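Local coordinates for protein apical membrane antigen AMA1 (Toxoplasma gondii ME49, PDB 4YIV) that helps the parasite invade host cells as a microneme protein of the moving junction, the ring formed between parasite and host cell membranes, at residues E272-A277 with V296-G301; G99-N104 with T194-K199; T131-C136 with Y157-D162; K202-N207 with S262-W267. One frame throughout, in Å; residues are numbered along the deposited sequence.

Interaction 1: E272-A277 with V296-G301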
loop_
_atom_site.group_PDB
_atom_site.type_symbol
_atom_site.label_atom_id
_atom_site.label_comp_id
_atom_site.label_asym_id
_atom_site.label_seq_id
_atom_site.Cartn_x
_atom_site.Cartn_y
_atom_site.Cartn_z
ATOM N N GLU A 272 -5.362 8.377 -2.084
ATOM C CA GLU A 272 -6.778 8.608 -2.390
ATOM C C GLU A 272 -7.027 9.501 -3.611
ATOM O O GLU A 272 -8.167 9.604 -4.053
ATOM C CB GLU A 272 -7.480 9.187 -1.148
ATOM C CG GLU A 272 -7.519 8.214 0.035
ATOM C CD GLU A 272 -8.522 8.595 1.097
ATOM O OE1 GLU A 272 -8.779 7.771 2.026
ATOM O OE2 GLU A 272 -9.050 9.727 1.026
ATOM N N ASN A 273 -5.988 10.091 -4.202
ATOM C CA ASN A 273 -6.213 10.971 -5.341
ATOM C C ASN A 273 -6.692 10.147 -6.541
ATOM O O ASN A 273 -6.403 8.938 -6.649
ATOM C CB ASN A 273 -4.951 11.765 -5.681
ATOM C CG ASN A 273 -3.946 10.957 -6.466
ATOM O OD1 ASN A 273 -4.091 10.766 -7.680
ATOM N ND2 ASN A 273 -2.912 10.484 -5.788
ATOM N N ASP A 274 -7.414 10.774 -7.464
ATOM C CA ASP A 274 -8.093 9.993 -8.519
ATOM C C ASP A 274 -7.175 9.362 -9.552
ATOM O O ASP A 274 -7.618 8.562 -10.396
ATOM C CB ASP A 274 -9.141 10.872 -9.210
ATOM C CG ASP A 274 -8.540 11.791 -10.298
ATOM O OD1 ASP A 274 -7.423 12.350 -10.154
ATOM O OD2 ASP A 274 -9.228 11.949 -11.312
ATOM N N GLY A 275 -5.892 9.663 -9.462
ATOM C CA GLY A 275 -4.913 9.185 -10.404
ATOM C C GLY A 275 -4.061 7.993 -9.897
ATOM O O GLY A 275 -3.276 7.412 -10.636
ATOM N N VAL A 276 -4.239 7.610 -8.646
ATOM C CA VAL A 276 -3.509 6.469 -8.055
ATOM C C VAL A 276 -3.765 5.180 -8.847
ATOM O O VAL A 276 -4.866 4.963 -9.345
ATOM C CB VAL A 276 -3.910 6.239 -6.561
ATOM C CG1 VAL A 276 -5.370 5.846 -6.501
ATOM C CG2 VAL A 276 -3.077 5.139 -5.875
ATOM N N ALA A 277 -2.758 4.315 -8.954
ATOM C CA ALA A 277 -2.945 3.022 -9.614
ATOM C C ALA A 277 -4.135 2.297 -9.052
ATOM O O ALA A 277 -4.217 2.060 -7.856
ATOM C CB ALA A 277 -1.716 2.166 -9.461
ATOM N N VAL A 296 0.953 1.418 -12.439
ATOM C CA VAL A 296 1.145 2.741 -13.006
ATOM C C VAL A 296 0.109 3.707 -12.485
ATOM O O VAL A 296 -1.080 3.393 -12.489
ATOM C CB VAL A 296 1.050 2.708 -14.561
ATOM C CG1 VAL A 296 1.302 4.109 -15.137
ATOM C CG2 VAL A 296 2.025 1.658 -15.139
ATOM N N GLY A 297 0.525 4.909 -12.109
ATOM C CA GLY A 297 -0.403 5.856 -11.538
ATOM C C GLY A 297 0.252 6.956 -10.735
ATOM O O GLY A 297 1.470 6.940 -10.544
ATOM N N ARG A 298 -0.534 7.931 -10.303
ATOM C CA ARG A 298 -0.049 9.081 -9.555
ATOM C C ARG A 298 0.057 8.610 -8.119
ATOM O O ARG A 298 -0.741 8.949 -7.289
ATOM C CB ARG A 298 -1.066 10.206 -9.668
ATOM C CG ARG A 298 -0.581 11.539 -9.155
ATOM C CD ARG A 298 -1.647 12.621 -9.162
ATOM N NE ARG A 298 -2.161 12.921 -10.482
ATOM C CZ ARG A 298 -3.439 12.887 -10.827
ATOM N NH1 ARG A 298 -4.373 12.599 -9.957
ATOM N NH2 ARG A 298 -3.776 13.187 -12.051
ATOM N N ASN A 299 1.079 7.814 -7.887
ATOM C CA ASN A 299 1.326 7.111 -6.631
ATOM C C ASN A 299 2.285 7.801 -5.664
ATOM O O ASN A 299 2.468 7.324 -4.532
ATOM C CB ASN A 299 1.934 5.742 -6.911
ATOM C CG ASN A 299 1.083 4.890 -7.806
ATOM O OD1 ASN A 299 -0.138 5.015 -7.827
ATOM N ND2 ASN A 299 1.722 3.981 -8.514
ATOM N N TYR A 300 2.872 8.911 -6.102
ATOM C CA TYR A 300 4.060 9.476 -5.471
ATOM C C TYR A 300 3.817 10.900 -5.093
ATOM O O TYR A 300 3.165 11.662 -5.824
ATOM C CB TYR A 300 5.268 9.382 -6.429
ATOM C CG TYR A 300 5.429 8.033 -7.006
ATOM C CD1 TYR A 300 6.000 7.014 -6.250
ATOM C CD2 TYR A 300 4.984 7.734 -8.276
ATOM C CE1 TYR A 300 6.127 5.779 -6.724
ATOM C CE2 TYR A 300 5.115 6.465 -8.776
ATOM C CZ TYR A 300 5.697 5.495 -7.990
ATOM O OH TYR A 300 5.839 4.222 -8.440
ATOM N N GLY A 301 4.316 11.297 -3.933
ATOM C CA GLY A 301 4.159 12.680 -3.571
ATOM C C GLY A 301 5.044 13.130 -2.447
ATOM O O GLY A 301 5.728 12.306 -1.806
#
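The guanidinium of R298 has CA of G275 over one face and OD1 of D274 at its edge, in its plane. The carboxylate of D274 is turned by 25° from that plane. D274 and G275 belong to the type I beta turn N273-V276, which begins with an Asx turn: OD1 of N273 accepts from G275 N. This turn follows helix 263-272. The two segments flank the stretch that probably carries the engineered shortening of the DII loop. R298 fastens them together. Its chain is extended to CD and then bends (chi3 -61°), which brings NH1 back beside the turn. There NH1 has two acceptors. One is D274 OD1, 3.1 Å from R298 NH1, a salt bridge. The other is N273 OD1, 2.9 Å from R298 NH1 and reached from above the amide plane. G275 N approaches the same oxygen from the opposite face. At the other end of this amide, N273 ND2 donates to R298 O over 3.1 Å in an almost straight bond (177°). It also donates to K269 O of the helix. Held at both ends, the amide of N273 is fixed in its rotation. Backbone atoms join in, with R298 N donating to G275 O at 2.8 Å. Further along, A277 CB packs against V296 O at 3.3 Å. The side chain of N299 holds the far end of the contact. Its OD1 accepts from A277 N at 2.9 Å, in its own carbonyl plane, and V276 CG2 touches this same N299 OD1 at 3.5 Å.

Interaction 2: G99-N104 with T194-K199; sequences GGFNLN and TWYCFK
The backbones of 99-104 and 194-199 stay well apart, with the nearest CA atoms, those of G100 and Y196, 10.4 Å from each other and the touching parts running 63° apart. Side chains bridge the distance. F101 points its edge at the face of F198 in a T-shaped pair, planes at 83° and centroids 5.2 Å apart. Its CZ stands over the middle of the F198 ring, 3.8 Å from F198 CD1. Y196 slides past F101 from the opposite direction, and its OH meets the F101 ring at the edge, 3.3 Å from F101 CE1. W195 backs Y196, with CE3 over one face of that ring. Y196 OH donates to a water at 2.7 Å, in the plane of the tyrosine ring, and that water donates to G100 O at 2.8 Å. The contact packs the loop after helix 87-93 on the chain leading into strand 198-201. That strand pairs with strand 65-68, whose I66 packs on both F101 and F198, and C197 is tied to C184 by a disulfide. In this aromatic cluster ring edges and faces carry the contact, and one water satisfies both Y196 OH and G100 O, which do not bond directly.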
loop_
_atom_site.group_PDB
_atom_site.type_symbol
_atom_site.label_atom_id
_atom_site.label_comp_id
_atom_site.label_asym_id
_atom_site.label_seq_id
_atom_site.Cartn_x
_atom_site.Cartn_y
_atom_site.Cartn_z
ATOM N N GLY A 99 -22.190 -7.813 8.953
ATOM C CA GLY A 99 -20.866 -8.412 9.118
ATOM C C GLY A 99 -19.796 -7.680 8.311
ATOM O O GLY A 99 -19.935 -6.489 7.984
ATOM N N GLY A 100 -18.710 -8.389 7.991
ATOM C CA GLY A 100 -17.617 -7.788 7.245
ATOM C C GLY A 100 -17.074 -8.723 6.194
ATOM O O GLY A 100 -17.828 -9.470 5.536
ATOM N N PHE A 101 -15.755 -8.682 6.022
ATOM C CA PHE A 101 -15.098 -9.322 4.891
ATOM C C PHE A 101 -14.315 -10.560 5.306
ATOM O O PHE A 101 -13.875 -11.314 4.441
ATOM C CB PHE A 101 -14.130 -8.370 4.210
ATOM C CG PHE A 101 -14.765 -7.292 3.356
ATOM C CD1 PHE A 101 -16.129 -7.054 3.339
ATOM C CD2 PHE A 101 -13.956 -6.512 2.568
ATOM C CE1 PHE A 101 -16.650 -6.055 2.528
ATOM C CE2 PHE A 101 -14.454 -5.520 1.786
ATOM C CZ PHE A 101 -15.826 -5.296 1.754
ATOM N N ASN A 102 -14.107 -10.719 6.608
ATOM C CA ASN A 102 -13.304 -11.804 7.152
ATOM C C ASN A 102 -13.821 -13.204 6.875
ATOM O O ASN A 102 -15.005 -13.476 7.007
ATOM C CB ASN A 102 -13.130 -11.606 8.659
ATOM C CG ASN A 102 -12.103 -12.541 9.257
ATOM O OD1 ASN A 102 -10.913 -12.418 8.996
ATOM N ND2 ASN A 102 -12.562 -13.474 10.074
ATOM N N LEU A 103 -12.908 -14.093 6.508
ATOM C CA LEU A 103 -13.271 -15.460 6.215
ATOM C C LEU A 103 -13.731 -16.093 7.519
ATOM O O LEU A 103 -13.021 -16.062 8.513
ATOM C CB LEU A 103 -12.060 -16.187 5.638
ATOM C CG LEU A 103 -12.178 -17.669 5.314
ATOM C CD1 LEU A 103 -11.339 -17.979 4.090
ATOM C CD2 LEU A 103 -11.691 -18.476 6.502
ATOM N N ASN A 104 -14.929 -16.666 7.500
ATOM C CA ASN A 104 -15.515 -17.274 8.690
ATOM C C ASN A 104 -15.466 -18.793 8.763
ATOM O O ASN A 104 -16.015 -19.384 9.681
ATOM C CB ASN A 104 -16.952 -16.793 8.877
ATOM C CG ASN A 104 -17.898 -17.379 7.855
ATOM O OD1 ASN A 104 -17.497 -18.156 6.998
ATOM N ND2 ASN A 104 -19.164 -17.015 7.951
ATOM N N THR A 194 -28.677 -6.042 -1.820
ATOM C CA THR A 194 -27.982 -6.958 -0.944
ATOM C C THR A 194 -26.703 -6.330 -0.363
ATOM O O THR A 194 -26.408 -6.494 0.827
ATOM C CB THR A 194 -27.626 -8.281 -1.702
ATOM O OG1 THR A 194 -28.844 -8.884 -2.156
ATOM C CG2 THR A 194 -26.913 -9.246 -0.784
ATOM N N TRP A 195 -25.953 -5.624 -1.199
ATOM C CA TRP A 195 -24.684 -5.047 -0.779
ATOM C C TRP A 195 -24.806 -3.598 -0.325
ATOM O O TRP A 195 -25.476 -2.767 -0.946
ATOM C CB TRP A 195 -23.661 -5.132 -1.909
ATOM C CG TRP A 195 -23.081 -6.507 -2.043
ATOM C CD1 TRP A 195 -23.432 -7.480 -2.941
ATOM C CD2 TRP A 195 -22.055 -7.057 -1.225
ATOM N NE1 TRP A 195 -22.679 -8.612 -2.722
ATOM C CE2 TRP A 195 -21.831 -8.377 -1.668
ATOM C CE3 TRP A 195 -21.306 -6.562 -0.148
ATOM C CZ2 TRP A 195 -20.888 -9.206 -1.074
ATOM C CZ3 TRP A 195 -20.369 -7.401 0.450
ATOM C CH2 TRP A 195 -20.166 -8.699 -0.023
ATOM N N TYR A 196 -24.098 -3.330 0.758
ATOM C CA TYR A 196 -23.718 -1.990 1.175
ATOM C C TYR A 196 -22.544 -1.524 0.314
ATOM O O TYR A 196 -21.787 -2.328 -0.241
ATOM C CB TYR A 196 -23.347 -1.970 2.663
ATOM C CG TYR A 196 -22.351 -3.074 3.014
ATOM C CD1 TYR A 196 -20.985 -2.919 2.766
ATOM C CD2 TYR A 196 -22.793 -4.289 3.521
ATOM C CE1 TYR A 196 -20.085 -3.947 3.051
ATOM C CE2 TYR A 196 -21.902 -5.333 3.825
ATOM C CZ TYR A 196 -20.546 -5.162 3.579
ATOM O OH TYR A 196 -19.686 -6.221 3.868
ATOM N N CYS A 197 -22.410 -0.211 0.213
ATOM C CA CYS A 197 -21.324 0.402 -0.507
ATOM C C CYS A 197 -20.093 0.390 0.399
ATOM O O CYS A 197 -20.204 0.330 1.626
ATOM C CB CYS A 197 -21.681 1.833 -0.916
ATOM S SG CYS A 197 -23.023 1.925 -2.197
ATOM N N PHE A 198 -18.929 0.458 -0.222
ATOM C CA PHE A 198 -17.677 0.470 0.531
ATOM C C PHE A 198 -16.589 0.979 -0.381
ATOM O O PHE A 198 -16.726 0.937 -1.589
ATOM C CB PHE A 198 -17.337 -0.922 1.077
ATOM C CG PHE A 198 -17.401 -2.026 0.048
ATOM C CD1 PHE A 198 -16.287 -2.370 -0.698
ATOM C CD2 PHE A 198 -18.580 -2.761 -0.133
ATOM C CE1 PHE A 198 -16.353 -3.387 -1.651
ATOM C CE2 PHE A 198 -18.646 -3.798 -1.063
ATOM C CZ PHE A 198 -17.529 -4.110 -1.828
ATOM N N LYS A 199 -15.507 1.472 0.205
ATOM C CA LYS A 199 -14.387 1.971 -0.579
ATOM C C LYS A 199 -13.117 1.927 0.283
ATOM O O LYS A 199 -13.202 1.940 1.532
ATOM C CB LYS A 199 -14.635 3.404 -1.053
ATOM C CG LYS A 199 -14.662 4.419 0.070
ATOM C CD LYS A 199 -14.934 5.836 -0.446
ATOM C CE LYS A 199 -15.135 6.801 0.734
ATOM N NZ LYS A 199 -15.706 8.113 0.282
HETATM O O HOH W 1 -20.410 -8.566 4.977
#

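Interaction 3: T131-C136 with Y157-D162; sequences TDLGRC and YPFVYD
Helix 132-141 packs its first turn, through L133 and C136, on strand 159-162, the middle strand of a five-stranded antiparallel sheet. The short helix and strand axes pass 8.9 Å apart and run at 150°, close to antiparallel. C136 sits between two aromatic rings. Its SG is anti to the backbone N (chi1 177°), which sends the sulfur toward the strand. SG lies 3.5 Å from F159 CD2 and meets that ring obliquely, a Cys sulfur-aromatic contact. It approaches the Y161 ring obliquely too, while C136 CB touches Y161 CD1 at 3.7 Å. L133, nearly one helical turn earlier, works beside it. Its CD1 branch reaches Y161 CB at 3.7 Å and comes to the edge of the F159 ring, 4.1 Å from F159 CE2. One face of the Y161 ring lies against the helix backbone at D132 and L133. At its far end Y161 OH lies 3.6 Å from D132 CB, a buried hydroxyl with no partner in the model. The carboxylate of D132 makes salt bridges with R135, whose hydrogen bond is weak, and with R166. T131 caps the helix, its OG1 accepting from G134 N at 3.0 Å. A disulfide joins C136 to C168 on the adjacent strand 167-170. A helix laid on an antiparallel sheet and stapled to it by a disulfide is characteristic of the PAN fold.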
loop_
_atom_site.group_PDB
_atom_site.type_symbol
_atom_site.label_atom_id
_atom_site.label_comp_id
_atom_site.label_asym_id
_atom_site.label_seq_id
_atom_site.Cartn_x
_atom_site.Cartn_y
_atom_site.Cartn_z
ATOM N N THR A 131 9.865 -12.076 8.940
ATOM C CA THR A 131 9.207 -10.950 9.638
ATOM C C THR A 131 7.767 -11.319 9.912
ATOM O O THR A 131 7.202 -12.189 9.241
ATOM C CB THR A 131 9.234 -9.601 8.860
ATOM O OG1 THR A 131 8.361 -9.681 7.703
ATOM C CG2 THR A 131 10.637 -9.227 8.452
ATOM N N ASP A 132 7.161 -10.674 10.906
ATOM C CA ASP A 132 5.807 -11.062 11.276
ATOM C C ASP A 132 4.893 -10.697 10.115
ATOM O O ASP A 132 4.006 -11.476 9.764
ATOM C CB ASP A 132 5.345 -10.381 12.575
ATOM C CG ASP A 132 5.905 -11.083 13.839
ATOM O OD1 ASP A 132 6.444 -12.205 13.725
ATOM O OD2 ASP A 132 5.821 -10.512 14.948
ATOM N N LEU A 133 5.109 -9.524 9.513
ATOM C CA LEU A 133 4.263 -9.134 8.376
ATOM C C LEU A 133 4.398 -10.161 7.244
ATOM O O LEU A 133 3.412 -10.598 6.620
ATOM C CB LEU A 133 4.626 -7.742 7.884
ATOM C CG LEU A 133 3.834 -7.277 6.628
ATOM C CD1 LEU A 133 2.325 -7.349 6.827
ATOM C CD2 LEU A 133 4.208 -5.832 6.251
ATOM N N GLY A 134 5.631 -10.570 6.980
ATOM C CA GLY A 134 5.869 -11.618 6.007
ATOM C C GLY A 134 5.237 -12.951 6.323
ATOM O O GLY A 134 4.822 -13.650 5.407
ATOM N N ARG A 135 5.166 -13.319 7.605
ATOM C CA ARG A 135 4.556 -14.572 8.016
ATOM C C ARG A 135 3.064 -14.540 7.713
ATOM O O ARG A 135 2.464 -15.554 7.300
ATOM C CB ARG A 135 4.774 -14.830 9.513
ATOM C CG ARG A 135 6.226 -15.163 9.882
ATOM C CD ARG A 135 6.405 -15.509 11.377
ATOM N NE ARG A 135 7.826 -15.820 11.546
ATOM C CZ ARG A 135 8.759 -14.953 11.930
ATOM N NH1 ARG A 135 8.440 -13.712 12.315
ATOM N NH2 ARG A 135 10.036 -15.352 11.955
ATOM N N CYS A 136 2.472 -13.370 7.872
ATOM C CA CYS A 136 1.037 -13.238 7.577
ATOM C C CYS A 136 0.810 -13.383 6.063
ATOM O O CYS A 136 -0.057 -14.149 5.610
ATOM C CB CYS A 136 0.510 -11.913 8.108
ATOM S SG CYS A 136 -1.253 -11.575 7.750
ATOM N N TYR A 157 -7.004 -15.428 -1.441
ATOM C CA TYR A 157 -7.611 -14.256 -0.828
ATOM C C TYR A 157 -6.567 -13.257 -0.369
ATOM O O TYR A 157 -5.459 -13.662 0.042
ATOM C CB TYR A 157 -8.447 -14.657 0.385
ATOM C CG TYR A 157 -9.496 -15.675 0.102
ATOM C CD1 TYR A 157 -10.660 -15.350 -0.609
ATOM C CD2 TYR A 157 -9.341 -16.963 0.567
ATOM C CE1 TYR A 157 -11.624 -16.321 -0.852
ATOM C CE2 TYR A 157 -10.286 -17.921 0.345
ATOM C CZ TYR A 157 -11.430 -17.607 -0.361
ATOM O OH TYR A 157 -12.368 -18.607 -0.568
ATOM N N PRO A 158 -6.920 -11.957 -0.393
ATOM C CA PRO A 158 -6.046 -10.945 0.197
ATOM C C PRO A 158 -6.073 -11.018 1.731
ATOM O O PRO A 158 -6.891 -11.744 2.329
ATOM C CB PRO A 158 -6.611 -9.636 -0.356
ATOM C CG PRO A 158 -8.094 -9.915 -0.482
ATOM C CD PRO A 158 -8.166 -11.361 -0.932
ATOM N N PHE A 159 -5.139 -10.328 2.367
ATOM C CA PHE A 159 -5.032 -10.382 3.812
ATOM C C PHE A 159 -4.998 -8.985 4.400
ATOM O O PHE A 159 -4.671 -8.021 3.714
ATOM C CB PHE A 159 -3.747 -11.148 4.277
ATOM C CG PHE A 159 -2.475 -10.418 3.991
ATOM C CD1 PHE A 159 -1.840 -10.573 2.779
ATOM C CD2 PHE A 159 -1.919 -9.542 4.925
ATOM C CE1 PHE A 159 -0.672 -9.890 2.481
ATOM C CE2 PHE A 159 -0.740 -8.849 4.634
ATOM C CZ PHE A 159 -0.111 -9.036 3.390
ATOM N N VAL A 160 -5.278 -8.915 5.701
ATOM C CA VAL A 160 -4.958 -7.730 6.481
ATOM C C VAL A 160 -4.174 -8.193 7.706
ATOM O O VAL A 160 -4.625 -9.067 8.473
ATOM C CB VAL A 160 -6.233 -6.920 6.916
ATOM C CG1 VAL A 160 -5.860 -5.835 7.923
ATOM C CG2 VAL A 160 -6.919 -6.295 5.687
ATOM N N TYR A 161 -3.004 -7.600 7.876
ATOM C CA TYR A 161 -2.232 -7.817 9.105
ATOM C C TYR A 161 -2.578 -6.709 10.098
ATOM O O TYR A 161 -2.411 -5.511 9.821
ATOM C CB TYR A 161 -0.720 -7.863 8.834
ATOM C CG TYR A 161 0.074 -8.251 10.088
ATOM C CD1 TYR A 161 -0.235 -9.407 10.773
ATOM C CD2 TYR A 161 1.068 -7.423 10.610
ATOM C CE1 TYR A 161 0.430 -9.756 11.934
ATOM C CE2 TYR A 161 1.752 -7.775 11.793
ATOM C CZ TYR A 161 1.424 -8.938 12.435
ATOM O OH TYR A 161 2.068 -9.321 13.604
ATOM N N ASP A 162 -3.062 -7.134 11.265
ATOM C CA ASP A 162 -3.336 -6.244 12.376
ATOM C C ASP A 162 -2.092 -6.326 13.228
ATOM O O ASP A 162 -1.885 -7.337 13.907
ATOM C CB ASP A 162 -4.592 -6.678 13.153
ATOM C CG ASP A 162 -4.908 -5.760 14.353
ATOM O OD1 ASP A 162 -3.974 -5.070 14.870
ATOM O OD2 ASP A 162 -6.097 -5.759 14.782
#

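Interaction 4: K202-N207 with S262-W267; sequences KSVTEN and SKAQCW
K202 NZ is gripped by A334 O and by a water, to which it donates at 2.8 Å. The same water donates to W267 O at 3.0 Å, so it joins the lysine to the middle of helix 263-272. On its way to that site the extended K202 side chain crosses the W267 indole at about a right angle. Its CD lies over the outer part of one indole face, 3.6 Å from W267 CZ2, and the water sits over the same face. The indole edge takes another neighbour: S203 O is in the ring plane, 3.3 Å from W267 CZ3. W267 is anchored by its own NE1, which donates to G336 O. Further out, V204 CG1 packs on A264 CB at 3.9 Å, a small apolar touch near the surface. Both backbones are shaped by serines. S203 OG accepts from T205 N at 3.0 Å, an ST turn, and from E206 N at 2.7 Å, an ST motif. S262 OG accepts from Q265 N as the helix N-cap, and the C266-C313 disulfide ties that helix to strand 311-316. This contact lays the loop between strands 198-201 and 210-213 on helix 263-272, joining the regions of the two five-stranded antiparallel sheets.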
loop_
_atom_site.group_PDB
_atom_site.type_symbol
_atom_site.label_atom_id
_atom_site.label_comp_id
_atom_site.label_asym_id
_atom_site.label_seq_id
_atom_site.Cartn_x
_atom_site.Cartn_y
_atom_site.Cartn_z
ATOM N N LYS A 202 -7.465 5.528 3.703
ATOM C CA LYS A 202 -6.351 5.747 4.592
ATOM C C LYS A 202 -6.803 6.964 5.423
ATOM O O LYS A 202 -7.409 7.851 4.891
ATOM C CB LYS A 202 -5.022 5.998 3.907
ATOM C CG LYS A 202 -4.364 4.757 3.353
ATOM C CD LYS A 202 -2.932 5.034 2.931
ATOM C CE LYS A 202 -2.271 3.834 2.271
ATOM N NZ LYS A 202 -0.822 3.924 2.115
ATOM N N SER A 203 -6.529 6.959 6.714
ATOM C CA SER A 203 -6.902 8.034 7.597
ATOM C C SER A 203 -5.705 8.748 8.179
ATOM O O SER A 203 -4.726 8.148 8.429
ATOM C CB SER A 203 -7.751 7.487 8.738
ATOM O OG SER A 203 -7.800 8.328 9.840
ATOM N N VAL A 204 -5.814 10.040 8.411
ATOM C CA VAL A 204 -4.700 10.767 9.022
ATOM C C VAL A 204 -4.407 10.269 10.443
ATOM O O VAL A 204 -3.284 10.368 10.912
ATOM C CB VAL A 204 -4.945 12.304 9.055
ATOM C CG1 VAL A 204 -5.010 12.809 7.655
ATOM C CG2 VAL A 204 -6.212 12.664 9.805
ATOM N N THR A 205 -5.387 9.679 11.104
ATOM C CA THR A 205 -5.178 9.220 12.472
ATOM C C THR A 205 -5.491 7.753 12.689
ATOM O O THR A 205 -4.904 7.127 13.557
ATOM C CB THR A 205 -6.049 10.018 13.446
ATOM O OG1 THR A 205 -7.411 9.964 13.021
ATOM C CG2 THR A 205 -5.613 11.464 13.462
ATOM N N GLU A 206 -6.457 7.219 11.951
ATOM C CA GLU A 206 -6.982 5.881 12.261
ATOM C C GLU A 206 -6.353 4.715 11.442
ATOM O O GLU A 206 -6.048 4.888 10.269
ATOM C CB GLU A 206 -8.491 5.869 12.035
ATOM C CG GLU A 206 -9.240 6.913 12.849
ATOM C CD GLU A 206 -8.927 6.799 14.347
ATOM O OE1 GLU A 206 -8.351 7.754 14.917
ATOM O OE2 GLU A 206 -9.246 5.751 14.950
ATOM N N ASN A 207 -6.204 3.543 12.067
ATOM C CA ASN A 207 -5.890 2.273 11.374
ATOM C C ASN A 207 -4.548 2.222 10.685
ATOM O O ASN A 207 -4.394 1.521 9.693
ATOM C CB ASN A 207 -7.006 1.945 10.365
ATOM C CG ASN A 207 -8.301 1.612 11.083
ATOM O OD1 ASN A 207 -8.278 0.950 12.124
ATOM N ND2 ASN A 207 -9.413 2.114 10.580
ATOM N N SER A 262 -1.684 19.611 6.817
ATOM C CA SER A 262 -0.724 18.750 7.535
ATOM C C SER A 262 -0.008 17.822 6.574
ATOM O O SER A 262 -0.473 17.574 5.450
ATOM C CB SER A 262 -1.415 17.899 8.597
ATOM O OG SER A 262 -2.182 16.871 7.985
ATOM N N LYS A 263 1.138 17.304 6.988
ATOM C CA LYS A 263 1.814 16.351 6.125
ATOM C C LYS A 263 0.992 15.044 6.018
ATOM O O LYS A 263 1.051 14.332 5.011
ATOM C CB LYS A 263 3.246 16.105 6.616
ATOM C CG LYS A 263 3.378 15.653 8.023
ATOM C CD LYS A 263 4.858 15.724 8.466
ATOM C CE LYS A 263 5.104 14.860 9.717
ATOM N NZ LYS A 263 6.551 14.694 10.084
ATOM N N ALA A 264 0.183 14.734 7.014
ATOM C CA ALA A 264 -0.573 13.485 6.952
ATOM C C ALA A 264 -1.645 13.563 5.856
ATOM O O ALA A 264 -1.963 12.543 5.245
ATOM C CB ALA A 264 -1.200 13.153 8.295
ATOM N N GLN A 265 -2.171 14.762 5.590
ATOM C CA GLN A 265 -3.134 14.944 4.494
ATOM C C GLN A 265 -2.493 14.650 3.164
ATOM O O GLN A 265 -3.124 14.085 2.289
ATOM C CB GLN A 265 -3.721 16.364 4.479
ATOM C CG GLN A 265 -4.669 16.621 5.634
ATOM C CD GLN A 265 -5.291 18.014 5.593
ATOM O OE1 GLN A 265 -4.849 18.889 4.836
ATOM N NE2 GLN A 265 -6.330 18.216 6.406
ATOM N N CYS A 266 -1.237 14.991 3.032
ATOM C CA CYS A 266 -0.511 14.712 1.821
ATOM C C CYS A 266 -0.344 13.207 1.645
ATOM O O CYS A 266 -0.569 12.692 0.595
ATOM C CB CYS A 266 0.846 15.391 1.827
ATOM S SG CYS A 266 1.768 15.296 0.301
ATOM N N TRP A 267 0.035 12.527 2.715
ATOM C CA TRP A 267 0.233 11.092 2.698
ATOM C C TRP A 267 -1.062 10.419 2.271
ATOM O O TRP A 267 -1.052 9.520 1.422
ATOM C CB TRP A 267 0.707 10.613 4.076
ATOM C CG TRP A 267 0.634 9.119 4.248
ATOM C CD1 TRP A 267 1.471 8.181 3.686
ATOM C CD2 TRP A 267 -0.293 8.383 5.059
ATOM N NE1 TRP A 267 1.098 6.928 4.079
ATOM C CE2 TRP A 267 0.032 7.013 4.923
ATOM C CE3 TRP A 267 -1.354 8.738 5.882
ATOM C CZ2 TRP A 267 -0.674 6.009 5.576
ATOM C CZ3 TRP A 267 -2.050 7.735 6.534
ATOM C CH2 TRP A 267 -1.713 6.389 6.366
HETATM O O HOH W 2 -0.403 6.596 1.217
#

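In the fold
From the N terminus, interaction 2 opens at 99-104. Interaction 3 opens and closes within its span, at 131-136 and 157-162, before 194-199 closes interaction 2. L103 and Y157 pack where these two contacts meet. Interaction 4 opens almost at once, at 202-207, and closes at 262-267. Interaction 1 then opens at 272-277 and closes at 296-301, so 2, 4 and 1 run in series and none cross. Strand 198-201 leads from interaction 2 into interaction 4. Helix 263-272 leads from 4 into 1, and E272 probably bonds to the backbone of K202. Interaction 3 belongs to the sheet with strand 159-162, and interaction 1 reaches the one with strand 300-305.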